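Local coordinates for protein geranylgeranyl pyrophosphate synthase (Corynebacterium glutamicum, PDB 3LK5) that probably catalyses magnesium-dependent prenyl transfer between isoprenoid diphosphates, as an all-helical, two-subunit member of the FPP/GGPP synthase family, at residues His14-Asp19 and Tyr69-Phe74; Lys63-Leu68 and Arg362-Arg367; Phe74-Gly79 and Asp355-Gln360; Glu88-Ala93 and Ala229-Gly234; Ala94-Phe99 and Asp178-Met183. All blocks are in the same frame, centred on the assembly; numbering follows the deposited sequence. Where two conformers were deposited one is given.

Contact 1: residues His14-Asp19 and Tyr69-Phe74; sequences HDLDLD and YAWAGF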
# COMPACT_ATOMS: atom_id res chain seq x y z
N HIS A 14 21.43 -24.60 5.69
CA HIS A 14 20.59 -25.80 5.82
C HIS A 14 20.03 -25.95 7.22
O HIS A 14 19.22 -26.86 7.49
CB HIS A 14 21.38 -27.06 5.42
CG HIS A 14 21.34 -27.37 3.95
ND1 HIS A 14 22.31 -26.94 3.07
CD2 HIS A 14 20.44 -28.06 3.21
CE1 HIS A 14 22.01 -27.35 1.85
NE2 HIS A 14 20.88 -28.03 1.91
N ASP A 15 20.43 -25.06 8.12
CA ASP A 15 19.94 -25.12 9.49
C ASP A 15 19.24 -23.83 9.90
O ASP A 15 19.53 -22.74 9.40
CB ASP A 15 21.06 -25.55 10.48
CG ASP A 15 21.61 -24.39 11.31
OD1 ASP A 15 21.50 -24.45 12.55
OD2 ASP A 15 22.14 -23.42 10.72
N LEU A 16 18.29 -23.99 10.82
CA LEU A 16 17.47 -22.90 11.32
C LEU A 16 18.02 -22.39 12.66
O LEU A 16 17.99 -23.12 13.68
CB LEU A 16 16.02 -23.39 11.45
CG LEU A 16 14.91 -22.44 11.89
CD1 LEU A 16 14.90 -21.19 11.05
CD2 LEU A 16 13.58 -23.18 11.79
N ASP A 17 18.54 -21.17 12.65
CA ASP A 17 19.10 -20.57 13.85
C ASP A 17 18.19 -19.42 14.28
O ASP A 17 18.28 -18.33 13.73
CB ASP A 17 20.52 -20.07 13.58
CG ASP A 17 21.30 -19.76 14.85
OD1 ASP A 17 20.77 -19.11 15.78
OD2 ASP A 17 22.49 -20.13 14.90
N LEU A 18 17.34 -19.66 15.27
CA LEU A 18 16.30 -18.70 15.64
C LEU A 18 16.90 -17.41 16.14
O LEU A 18 16.42 -16.33 15.80
CB LEU A 18 15.38 -19.26 16.73
CG LEU A 18 14.73 -20.62 16.50
CD1 LEU A 18 13.77 -20.89 17.65
CD2 LEU A 18 14.02 -20.70 15.15
N ASP A 19 17.95 -17.51 16.96
CA ASP A 19 18.50 -16.33 17.61
C ASP A 19 19.29 -15.40 16.69
O ASP A 19 19.24 -14.20 16.87
CB ASP A 19 19.28 -16.68 18.89
CG ASP A 19 18.38 -17.23 20.00
OD1 ASP A 19 17.16 -16.94 20.01
OD2 ASP A 19 18.90 -17.96 20.88
N TYR A 69 9.74 -17.35 9.92
CA TYR A 69 8.84 -18.41 9.48
C TYR A 69 8.94 -18.69 8.00
O TYR A 69 8.86 -19.85 7.61
CB TYR A 69 7.38 -18.16 9.93
CG TYR A 69 7.09 -18.72 11.31
CD1 TYR A 69 6.67 -17.89 12.33
CD2 TYR A 69 7.24 -20.10 11.58
CE1 TYR A 69 6.39 -18.40 13.60
CE2 TYR A 69 6.97 -20.62 12.82
CZ TYR A 69 6.53 -19.76 13.82
OH TYR A 69 6.23 -20.29 15.07
N ALA A 70 9.09 -17.66 7.15
CA ALA A 70 9.30 -17.90 5.74
C ALA A 70 10.57 -18.75 5.51
O ALA A 70 10.58 -19.70 4.72
CB ALA A 70 9.39 -16.56 4.97
N TRP A 71 11.65 -18.38 6.20
CA TRP A 71 12.89 -19.13 6.11
C TRP A 71 12.74 -20.58 6.58
O TRP A 71 13.22 -21.48 5.93
CB TRP A 71 13.99 -18.38 6.91
CG TRP A 71 15.35 -19.06 6.94
CD1 TRP A 71 16.04 -19.44 8.07
CD2 TRP A 71 16.20 -19.38 5.82
NE1 TRP A 71 17.24 -20.01 7.72
CE2 TRP A 71 17.38 -19.97 6.36
CE3 TRP A 71 16.09 -19.22 4.44
CZ2 TRP A 71 18.42 -20.44 5.54
CZ3 TRP A 71 17.13 -19.68 3.62
CH2 TRP A 71 18.29 -20.28 4.19
N ALA A 72 12.03 -20.77 7.68
CA ALA A 72 11.76 -22.11 8.19
C ALA A 72 10.94 -22.92 7.21
O ALA A 72 11.18 -24.13 7.06
CB ALA A 72 11.04 -22.02 9.52
N GLY A 73 9.96 -22.29 6.57
CA GLY A 73 9.19 -22.99 5.51
C GLY A 73 10.03 -23.44 4.34
O GLY A 73 9.88 -24.56 3.81
N PHE A 74 10.94 -22.57 3.93
CA PHE A 74 11.91 -22.91 2.86
C PHE A 74 12.77 -24.10 3.28
O PHE A 74 12.92 -25.06 2.52
CB PHE A 74 12.79 -21.68 2.55
CG PHE A 74 13.86 -21.95 1.52
CD1 PHE A 74 13.57 -21.93 0.16
CD2 PHE A 74 15.17 -22.22 1.93
CE1 PHE A 74 14.55 -22.19 -0.79
CE2 PHE A 74 16.17 -22.48 1.01
CZ PHE A 74 15.86 -22.48 -0.38
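Leu16, in the non-helical segment 14-19, lies opposite Ala72 on helix 65-78, and the 6.6 Å between Leu16 CA and Ala72 CA is the shortest CA-CA distance between the segments. No hydrogen bond spans them, and the contact rests on Leu16, whose two methyl groups straddle neighbouring positions of the helix. CG stands opposite the backbone nitrogen (chi1 -177°), which carries the fork of the leucine toward the helix although its CB leaves the backbone at an angle to it. Leu16 CD1 meets Trp71 CD1 at 3.6 Å, approaching the indole obliquely, and the two side chains pass each other running in opposite directions. The second branch, Leu16 CD2, rests on the methyl Ala72 CB at 3.6 Å. In this all-helical prenyltransferase fold, the N-terminal chain thus lies along helix 65-78 before entering helix 21-43. Helix 355-369 lies alongside as well: Leu16 packs on its Gln360, and the Leu16 amide donates a hydrogen bond to Glu356. The indole of Trp71 is buried further by a stack with Phe21 and by the ring of Phe11, and it also packs on Leu87 and Val90 of helix 87-111. At the edge of the indole, near its plane, the carbonyl oxygen of Asp15 comes to 3.9 Å from Trp71 NE1, too far for a hydrogen bond, and this buried N-H has no partner anywhere in the model.

Contact 2: residues Lys63-Leu68 and Arg362-Arg367; sequences KRIRPL and RALAIR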
# COMPACT_ATOMS: atom_id res chain seq x y z
N LYS A 63 10.99 -8.26 16.03
CA LYS A 63 11.46 -9.62 16.28
C LYS A 63 11.79 -10.44 14.99
O LYS A 63 12.43 -11.48 15.05
CB LYS A 63 10.44 -10.38 17.14
CG LYS A 63 10.24 -9.81 18.57
CD LYS A 63 11.47 -10.02 19.49
CE LYS A 63 11.62 -11.46 20.01
NZ LYS A 63 10.62 -11.78 21.08
N ARG A 64 11.33 -9.94 13.84
CA ARG A 64 11.56 -10.61 12.54
C ARG A 64 10.92 -12.03 12.47
O ARG A 64 11.46 -12.93 11.83
CB ARG A 64 13.05 -10.69 12.18
CG ARG A 64 13.87 -9.38 12.44
CD ARG A 64 13.26 -8.13 11.79
NE ARG A 64 14.25 -7.04 11.92
CZ ARG A 64 14.07 -5.79 11.54
NH1 ARG A 64 12.93 -5.40 10.96
NH2 ARG A 64 15.05 -4.91 11.75
N ILE A 65 9.81 -12.22 13.18
CA ILE A 65 9.17 -13.55 13.27
C ILE A 65 8.65 -14.00 11.90
O ILE A 65 8.69 -15.19 11.55
CB ILE A 65 8.02 -13.53 14.33
CG1 ILE A 65 7.56 -14.96 14.65
CG2 ILE A 65 6.83 -12.78 13.87
CD1 ILE A 65 8.71 -15.88 14.93
N ARG A 66 8.18 -13.03 11.09
CA ARG A 66 7.59 -13.40 9.80
C ARG A 66 8.66 -13.87 8.81
O ARG A 66 8.51 -14.95 8.25
CB ARG A 66 6.64 -12.30 9.23
CG ARG A 66 5.43 -12.05 10.14
CD ARG A 66 4.62 -10.80 9.78
NE ARG A 66 3.64 -10.57 10.84
CZ ARG A 66 3.92 -9.99 12.01
NH1 ARG A 66 5.13 -9.55 12.28
NH2 ARG A 66 2.96 -9.87 12.93
N PRO A 67 9.77 -13.11 8.62
CA PRO A 67 10.86 -13.66 7.80
C PRO A 67 11.40 -14.94 8.38
O PRO A 67 11.78 -15.85 7.64
CB PRO A 67 11.97 -12.58 7.89
CG PRO A 67 11.25 -11.32 8.18
CD PRO A 67 10.03 -11.72 9.03
N LEU A 68 11.44 -15.04 9.69
CA LEU A 68 11.92 -16.31 10.31
C LEU A 68 11.06 -17.52 9.92
O LEU A 68 11.57 -18.59 9.58
CB LEU A 68 11.95 -16.14 11.83
CG LEU A 68 12.56 -17.31 12.63
CD1 LEU A 68 13.93 -17.86 12.10
CD2 LEU A 68 12.66 -16.85 14.09
N ARG A 362 9.17 -26.47 16.54
CA ARG A 362 8.59 -26.73 17.87
C ARG A 362 8.99 -25.66 18.87
O ARG A 362 8.15 -25.13 19.61
CB ARG A 362 9.00 -28.13 18.38
CG ARG A 362 8.44 -29.28 17.53
CD ARG A 362 8.91 -30.66 18.08
NE ARG A 362 8.57 -30.80 19.50
CZ ARG A 362 7.39 -31.25 19.96
NH1 ARG A 362 6.44 -31.63 19.10
NH2 ARG A 362 7.17 -31.32 21.27
N ALA A 363 10.28 -25.35 18.90
CA ALA A 363 10.78 -24.31 19.81
C ALA A 363 10.17 -22.94 19.55
O ALA A 363 9.83 -22.22 20.50
CB ALA A 363 12.33 -24.24 19.75
N LEU A 364 10.03 -22.58 18.27
CA LEU A 364 9.40 -21.31 17.92
C LEU A 364 7.96 -21.21 18.40
O LEU A 364 7.53 -20.16 18.87
CB LEU A 364 9.42 -21.08 16.41
CG LEU A 364 10.46 -20.16 15.81
CD1 LEU A 364 10.20 -20.15 14.32
CD2 LEU A 364 10.36 -18.74 16.37
N ALA A 365 7.24 -22.32 18.28
CA ALA A 365 5.85 -22.38 18.70
C ALA A 365 5.76 -22.21 20.21
O ALA A 365 4.94 -21.45 20.71
CB ALA A 365 5.22 -23.76 18.28
N ILE A 366 6.63 -22.92 20.92
CA ILE A 366 6.63 -22.87 22.38
C ILE A 366 6.99 -21.48 22.91
O ILE A 366 6.31 -20.97 23.79
CB ILE A 366 7.45 -24.05 22.96
CG1 ILE A 366 6.70 -25.37 22.65
CG2 ILE A 366 7.70 -23.85 24.45
CD1 ILE A 366 7.58 -26.65 22.61
N ARG A 367 8.03 -20.86 22.34
CA ARG A 367 8.32 -19.45 22.64
C ARG A 367 7.11 -18.54 22.34
O ARG A 367 6.77 -17.70 23.17
CB ARG A 367 9.57 -18.94 21.90
CG ARG A 367 10.85 -19.74 22.18
CD ARG A 367 12.11 -18.86 22.11
NE ARG A 367 13.29 -19.59 21.66
CZ ARG A 367 13.79 -20.67 22.24
NH1 ARG A 367 13.21 -21.19 23.31
NH2 ARG A 367 14.87 -21.25 21.74
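Ile65 and Leu364 are the residues whose CA atoms come nearest across the two segments, yet Ile65 CA and Leu364 CA stay 9.0 Å apart, a separation that only side chains bridge. Segment 63-68 contains the first turn of helix 65-78, with Arg64 as its N-cap residue, and segment 362-367 is a piece of helix 355-369. Leu364, its CB directed toward the other segment, supplies the whole of its own side of the contact. Its methyl CD2 rests against two partners of helix 65-78. Leu364 CD2 touches Ile65 CD1 at 3.6 Å, the two side chains running antiparallel past one another. It also meets Leu68 CD2 at 3.7 Å, but here the leucines approach head on, tip to tip. Leu364 CD1 adds a looser touch, 4.1 Å from Leu68 CG. Ile65 gets its end across because CG1 is trans to N (chi1 -168°), and the same residue borders a bound glycerol, probably from the crystallisation liquor, which is hydrogen-bonded to the amides of Lys63 and Ile65. Leu16 and Leu18 of the N-terminal chain close in on Leu68 and Leu364. The result is an entirely apolar helix-to-helix seam that fastens the C-terminal helix 355-369 to the helical bundle of the polyprenyl synthase fold.

Contact 3: residues Phe74-Gly79 and Asp355-Gln360; sequences FLAAQG and DEVRAQ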
# COMPACT_ATOMS: atom_id res chain seq x y z
N PHE A 74 10.94 -22.57 3.93
CA PHE A 74 11.91 -22.91 2.86
C PHE A 74 12.77 -24.10 3.28
O PHE A 74 12.92 -25.06 2.52
CB PHE A 74 12.79 -21.68 2.55
CG PHE A 74 13.86 -21.95 1.52
CD1 PHE A 74 13.57 -21.93 0.16
CD2 PHE A 74 15.17 -22.22 1.93
CE1 PHE A 74 14.55 -22.19 -0.79
CE2 PHE A 74 16.17 -22.48 1.01
CZ PHE A 74 15.86 -22.48 -0.38
N LEU A 75 13.30 -24.06 4.50
CA LEU A 75 14.16 -25.14 4.97
C LEU A 75 13.37 -26.45 5.13
O LEU A 75 13.88 -27.52 4.81
CB LEU A 75 14.84 -24.77 6.29
CG LEU A 75 15.84 -23.61 6.24
CD1 LEU A 75 16.36 -23.36 7.64
CD2 LEU A 75 16.99 -23.89 5.25
N ALA A 76 12.15 -26.36 5.65
CA ALA A 76 11.29 -27.54 5.80
C ALA A 76 11.04 -28.27 4.46
O ALA A 76 11.03 -29.51 4.42
CB ALA A 76 9.96 -27.18 6.49
N ALA A 77 10.88 -27.50 3.37
CA ALA A 77 10.60 -28.04 2.04
C ALA A 77 11.84 -28.39 1.27
O ALA A 77 11.81 -29.18 0.33
CB ALA A 77 9.81 -27.02 1.23
N GLN A 78 12.94 -27.75 1.61
CA GLN A 78 14.12 -27.84 0.76
C GLN A 78 14.79 -29.13 1.15
O GLN A 78 15.56 -29.69 0.37
CB GLN A 78 15.03 -26.63 0.96
CG GLN A 78 15.92 -26.36 -0.22
CD GLN A 78 17.35 -26.05 0.17
OE1 GLN A 78 18.15 -25.63 -0.66
NE2 GLN A 78 17.68 -26.26 1.44
N GLY A 79 14.47 -29.62 2.35
CA GLY A 79 14.97 -30.91 2.86
C GLY A 79 16.50 -30.98 2.91
O GLY A 79 17.19 -29.95 3.03
N ASP A 355 15.13 -33.11 10.77
CA ASP A 355 15.06 -33.12 12.26
C ASP A 355 15.26 -31.76 12.89
O ASP A 355 14.53 -31.37 13.81
CB ASP A 355 16.13 -34.05 12.87
CG ASP A 355 15.77 -35.50 12.77
OD1 ASP A 355 14.62 -35.79 12.38
OD2 ASP A 355 16.63 -36.37 13.09
N GLU A 356 16.30 -31.06 12.44
CA GLU A 356 16.69 -29.78 13.01
C GLU A 356 15.64 -28.69 12.75
O GLU A 356 15.41 -27.81 13.61
CB GLU A 356 18.09 -29.38 12.51
CG GLU A 356 18.29 -27.91 12.09
CD GLU A 356 18.36 -26.94 13.27
OE1 GLU A 356 18.54 -27.40 14.42
OE2 GLU A 356 18.23 -25.72 13.04
N VAL A 357 15.03 -28.72 11.57
CA VAL A 357 13.97 -27.78 11.24
C VAL A 357 12.71 -28.03 12.10
O VAL A 357 12.13 -27.09 12.65
CB VAL A 357 13.63 -27.82 9.74
CG1 VAL A 357 12.57 -26.77 9.40
CG2 VAL A 357 14.92 -27.58 8.89
N ARG A 358 12.33 -29.31 12.25
CA ARG A 358 11.20 -29.66 13.11
C ARG A 358 11.43 -29.16 14.52
O ARG A 358 10.52 -28.58 15.14
CB ARG A 358 10.96 -31.18 13.11
CG ARG A 358 9.79 -31.59 13.98
CD ARG A 358 9.52 -33.09 13.93
NE ARG A 358 8.78 -33.49 12.73
CZ ARG A 358 9.31 -34.28 11.80
NH1 ARG A 358 10.56 -34.71 11.94
NH2 ARG A 358 8.61 -34.64 10.72
N ALA A 359 12.63 -29.43 15.04
CA ALA A 359 13.02 -29.02 16.39
C ALA A 359 12.86 -27.54 16.58
O ALA A 359 12.33 -27.05 17.59
CB ALA A 359 14.49 -29.46 16.69
N GLN A 360 13.33 -26.78 15.61
CA GLN A 360 13.21 -25.35 15.71
C GLN A 360 11.77 -24.83 15.51
O GLN A 360 11.39 -23.84 16.13
CB GLN A 360 14.18 -24.68 14.74
CG GLN A 360 15.66 -24.88 15.09
CD GLN A 360 15.95 -24.76 16.60
OE1 GLN A 360 15.74 -23.70 17.20
NE2 GLN A 360 16.40 -25.85 17.20
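Val357 seats the start of the C-terminal helix 355-369 on the last turns of helix 65-78, a buried, purely apolar helix-helix contact at the periphery of the all-helical prenyltransferase fold. The backbones come close here, with 6.1 Å between Val357 CA and Ala76 CA, because the partner side is partly alanine and lets the valine reach the helix surface itself. Val357 has its CB directed toward helix 65-78 and spreads its two methyls over consecutive residues. A chi1 of -177° turns CG1 to the far side of CB from N, so that the other methyl, CG2, flanks the amide nitrogen and touches Leu75 CB at 3.8 Å. It is thus the root of the leucine side chain, not its branched end, that receives the valine. No hydrogen bond joins the two segments; the polar side chains flanking Val357 find partners in other directions, Glu356 at the amide of Leu16 and Arg358 at the carbonyl of Leu348. Helix 65-78 ends at Gln78, and Gly79, the next residue, leaves helical geometry with a positive phi. Over Ala76, the remaining methyl of the valine lies as near the main chain as the side chain: Val357 CG1 is 3.8 Å from Ala76 N and 3.9 Å from Ala76 CB.

Contact 4: residues Glu88-Ala93 and Ala229-Gly234; sequences ESVLDA and ASIAGG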
# COMPACT_ATOMS: atom_id res chain seq x y z
N GLU A 88 20.75 -15.49 -1.44
CA GLU A 88 20.47 -14.08 -1.22
C GLU A 88 19.03 -13.74 -1.64
O GLU A 88 18.36 -12.87 -1.03
CB GLU A 88 21.44 -13.27 -2.10
CG GLU A 88 22.92 -13.49 -1.77
CD GLU A 88 23.53 -14.86 -2.25
OE1 GLU A 88 22.95 -15.65 -3.03
OE2 GLU A 88 24.69 -15.12 -1.82
N SER A 89 18.57 -14.36 -2.72
CA SER A 89 17.19 -14.10 -3.23
C SER A 89 16.14 -14.65 -2.29
O SER A 89 15.11 -14.02 -2.06
CB SER A 89 17.00 -14.71 -4.63
OG SER A 89 17.97 -14.20 -5.55
N VAL A 90 16.40 -15.84 -1.76
CA VAL A 90 15.48 -16.40 -0.76
C VAL A 90 15.42 -15.52 0.46
O VAL A 90 14.32 -15.25 1.00
CB VAL A 90 15.89 -17.85 -0.38
CG1 VAL A 90 14.97 -18.41 0.70
CG2 VAL A 90 15.89 -18.73 -1.64
N LEU A 91 16.60 -15.07 0.92
CA LEU A 91 16.64 -14.24 2.12
C LEU A 91 15.96 -12.88 1.89
O LEU A 91 15.32 -12.34 2.80
CB LEU A 91 18.11 -13.99 2.56
CG LEU A 91 18.83 -15.27 3.03
CD1 LEU A 91 20.34 -14.98 3.28
CD2 LEU A 91 18.19 -15.81 4.29
N ASP A 92 16.09 -12.34 0.69
CA ASP A 92 15.40 -11.07 0.38
C ASP A 92 13.90 -11.25 0.33
O ASP A 92 13.15 -10.37 0.82
CB ASP A 92 15.89 -10.53 -0.95
CG ASP A 92 17.23 -9.79 -0.82
OD1 ASP A 92 17.67 -9.43 0.28
OD2 ASP A 92 17.87 -9.60 -1.84
N ALA A 93 13.46 -12.38 -0.25
CA ALA A 93 12.00 -12.69 -0.21
C ALA A 93 11.49 -12.78 1.21
O ALA A 93 10.44 -12.19 1.52
CB ALA A 93 11.68 -14.00 -0.99
N ALA A 229 7.94 -22.27 1.80
CA ALA A 229 7.80 -23.61 1.20
C ALA A 229 7.56 -23.59 -0.30
O ALA A 229 8.12 -24.42 -1.03
CB ALA A 229 6.71 -24.47 1.95
N SER A 230 6.75 -22.63 -0.78
CA SER A 230 6.50 -22.48 -2.22
C SER A 230 7.77 -22.11 -2.96
O SER A 230 8.03 -22.63 -4.05
CB SER A 230 5.41 -21.40 -2.47
OG SER A 230 4.16 -21.92 -2.02
N ILE A 231 8.59 -21.26 -2.36
CA ILE A 231 9.88 -20.86 -3.01
C ILE A 231 10.75 -22.11 -3.23
O ILE A 231 11.36 -22.27 -4.31
CB ILE A 231 10.60 -19.79 -2.19
CG1 ILE A 231 9.81 -18.48 -2.24
CG2 ILE A 231 12.08 -19.54 -2.72
CD1 ILE A 231 10.25 -17.44 -1.20
N ALA A 232 10.72 -23.01 -2.25
CA ALA A 232 11.51 -24.26 -2.28
C ALA A 232 10.86 -25.36 -3.11
O ALA A 232 11.47 -26.40 -3.34
CB ALA A 232 11.77 -24.77 -0.86
N GLY A 233 9.64 -25.14 -3.59
CA GLY A 233 8.99 -26.14 -4.45
C GLY A 233 8.38 -27.24 -3.61
O GLY A 233 8.23 -28.38 -4.08
N GLY A 234 8.00 -26.91 -2.37
CA GLY A 234 7.41 -27.87 -1.40
C GLY A 234 6.13 -28.54 -1.91
O GLY A 234 5.33 -27.94 -2.66
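Ile231 reaches Val90 and Ala93 through a chi1 of -68°, which sets CG1 beside its own amide nitrogen, while a chi2 of 166° extends the chain so that CD1 points on toward Ala93. One residue can therefore touch two successive turns of its partner. The contact joins helix 87-111, near its start, to the C-terminal end of helix 205-231, two members of the prenyltransferase helical bundle. Ile231 CD1 meets the methyl Ala93 CB at 3.7 Å; the CB of the alanine is directed toward the other segment. Ile231 CG2 touches Val90 CG2 at 4.0 Å, these two side chains sliding by each other head to tail. Val90 offers that methyl because its other branch, CG1, takes the trans position (chi1 178°) and lies against Trp71 and Phe74 of helix 65-78. Leu168, from a nearby loop, also packs on Ala93 and Ile231. Polar groups at the helix end are engaged separately: Arg175 takes the carbonyls of Ser230 and Ile231. The helix closes in a Schellman motif, with Gly233 at positive phi, its N 3.0 Å from Ser230 O, and Gly234 N donating to Ala229 O at 2.8 Å.

Contact 5: residues Ala94-Phe99 and Asp178-Met183; sequences AASLEF and DAWRGM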
# COMPACT_ATOMS: atom_id res chain seq x y z
N ALA A 94 12.21 -13.51 2.08
CA ALA A 94 11.83 -13.56 3.48
C ALA A 94 11.80 -12.20 4.16
O ALA A 94 10.84 -11.86 4.88
CB ALA A 94 12.78 -14.57 4.27
N ALA A 95 12.83 -11.40 3.90
CA ALA A 95 12.99 -10.11 4.56
C ALA A 95 11.95 -9.09 4.10
O ALA A 95 11.60 -8.18 4.86
CB ALA A 95 14.43 -9.55 4.29
N SER A 96 11.45 -9.25 2.87
CA SER A 96 10.46 -8.29 2.32
C SER A 96 9.22 -8.20 3.23
O SER A 96 8.53 -7.18 3.27
CB SER A 96 10.04 -8.67 0.89
OG SER A 96 9.19 -9.82 0.94
N LEU A 97 8.92 -9.29 3.95
CA LEU A 97 7.82 -9.28 4.91
C LEU A 97 7.92 -8.20 5.97
O LEU A 97 6.89 -7.73 6.47
CB LEU A 97 7.70 -10.64 5.62
CG LEU A 97 7.42 -11.80 4.65
CD1 LEU A 97 7.34 -13.10 5.44
CD2 LEU A 97 6.09 -11.59 3.90
N GLU A 98 9.14 -7.78 6.32
CA GLU A 98 9.29 -6.67 7.27
C GLU A 98 8.72 -5.35 6.74
O GLU A 98 8.28 -4.50 7.53
CB GLU A 98 10.77 -6.45 7.61
CG GLU A 98 11.32 -7.60 8.45
CD GLU A 98 10.48 -7.78 9.76
OE1 GLU A 98 10.36 -6.82 10.57
OE2 GLU A 98 9.88 -8.83 9.94
N PHE A 99 8.75 -5.16 5.43
CA PHE A 99 8.12 -3.94 4.88
C PHE A 99 6.60 -3.97 4.96
O PHE A 99 5.96 -2.94 5.18
CB PHE A 99 8.61 -3.67 3.46
CG PHE A 99 9.93 -3.00 3.39
CD1 PHE A 99 10.11 -1.73 3.93
CD2 PHE A 99 10.98 -3.61 2.73
CE1 PHE A 99 11.34 -1.07 3.82
CE2 PHE A 99 12.21 -2.97 2.62
CZ PHE A 99 12.38 -1.69 3.18
N ASP A 178 0.21 -17.87 -4.60
CA ASP A 178 -0.90 -18.26 -3.70
C ASP A 178 -0.67 -17.72 -2.28
O ASP A 178 -1.57 -17.12 -1.66
CB ASP A 178 -1.12 -19.79 -3.67
CG ASP A 178 -1.71 -20.33 -4.98
OD1 ASP A 178 -2.26 -19.54 -5.77
OD2 ASP A 178 -1.65 -21.56 -5.23
N ALA A 179 0.54 -17.93 -1.75
CA ALA A 179 0.82 -17.49 -0.40
C ALA A 179 0.83 -15.98 -0.31
O ALA A 179 0.31 -15.41 0.65
CB ALA A 179 2.18 -18.05 0.10
N TRP A 180 1.46 -15.32 -1.29
CA TRP A 180 1.61 -13.86 -1.20
C TRP A 180 0.29 -13.14 -1.47
O TRP A 180 -0.04 -12.14 -0.77
CB TRP A 180 2.65 -13.42 -2.26
CG TRP A 180 3.09 -11.96 -2.19
CD1 TRP A 180 2.66 -10.94 -2.98
CD2 TRP A 180 4.14 -11.43 -1.37
NE1 TRP A 180 3.36 -9.78 -2.69
CE2 TRP A 180 4.26 -10.05 -1.69
CE3 TRP A 180 5.00 -11.99 -0.40
CZ2 TRP A 180 5.22 -9.20 -1.08
CZ3 TRP A 180 5.97 -11.16 0.22
CH2 TRP A 180 6.06 -9.78 -0.12
N ARG A 181 -0.46 -13.62 -2.47
CA ARG A 181 -1.81 -13.05 -2.72
C ARG A 181 -2.70 -13.28 -1.46
O ARG A 181 -3.33 -12.34 -0.97
CB ARG A 181 -2.45 -13.73 -3.94
CG ARG A 181 -3.87 -13.18 -4.33
CD ARG A 181 -4.63 -14.23 -5.25
NE ARG A 181 -3.75 -14.61 -6.35
CZ ARG A 181 -3.34 -15.86 -6.56
NH1 ARG A 181 -3.78 -16.89 -5.81
NH2 ARG A 181 -2.52 -16.08 -7.55
N GLY A 182 -2.67 -14.51 -0.94
CA GLY A 182 -3.51 -14.85 0.27
C GLY A 182 -3.14 -13.95 1.44
O GLY A 182 -4.01 -13.28 2.02
N MSE A 183 -1.85 -13.87 1.78
CA MSE A 183 -1.40 -13.17 2.95
C MSE A 183 -1.85 -11.71 2.98
O MSE A 183 -2.31 -11.23 4.01
CB MSE A 183 0.13 -13.18 3.00
CG MSE A 183 0.65 -12.43 4.19
SE MSE A 183 2.64 -12.56 4.13
CE MSE A 183 2.92 -11.54 2.50
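Leu97, Trp180 and Met183 carry most of the buried surface between segments 94-99 and 178-183, which belong to helices 87-111 and 170-199. The local axes run nearly parallel, 12° apart, but 13.3 Å from each other, so long side chains have to fill the interval. Leu97 CD2 does most of this work. It approaches the Trp180 indole obliquely, 3.7 Å from Trp180 CZ3, and crosses the end of Met183 at a slant. Met183 is a selenomethionine in this crystal; its chain runs extended as far as SE and then bends at chi3 (66°). The bend lays its methyl CE over a face of the Trp180 ring, near the rim, and brings Met183 CE to within 3.5 Å of Leu97 CD2, tighter than usual carbon contact. Ser96 OG sits at the indole edge, close to the ring plane, 3.3 Å from Trp180 CH2; its hydrogen bond goes to the carbonyl of Ala93, one turn back. The indole N-H, for its part, is bonded to Glu160 of helix 144-164. Farther along the chain, helix 87-111 carries Asp108, with Asp112 just after it, and helix 170-199 carries Asp194, residues that bind magnesium. With Ser96 OG and Trp180 NE1 both bonded to other residues, the contact between these two segments is made by close-fitting van der Waals packing alone.

How the contacts relate
From the N terminus, contact 1 closes first, laying the chain before helix 21-43 on helix 65-78. Contact 2 starts within that loop and ends near the C terminus, so the two cross; Tyr69 of contact 1 packs on Leu364 of contact 2. Contact 3 opens after contact 1 has closed and is nested inside contact 2, joining the same helices 65-78 and 355-369. Inside it lies contact 4, between helices 87-111 and 205-231, and inside that contact 5, to helix 170-199. Helix 65-78 is the common element of contacts 1 to 3, and its Ala77 packs on Ala232 of contact 4, while Arg64 forms a salt bridge with Glu98 of contact 5.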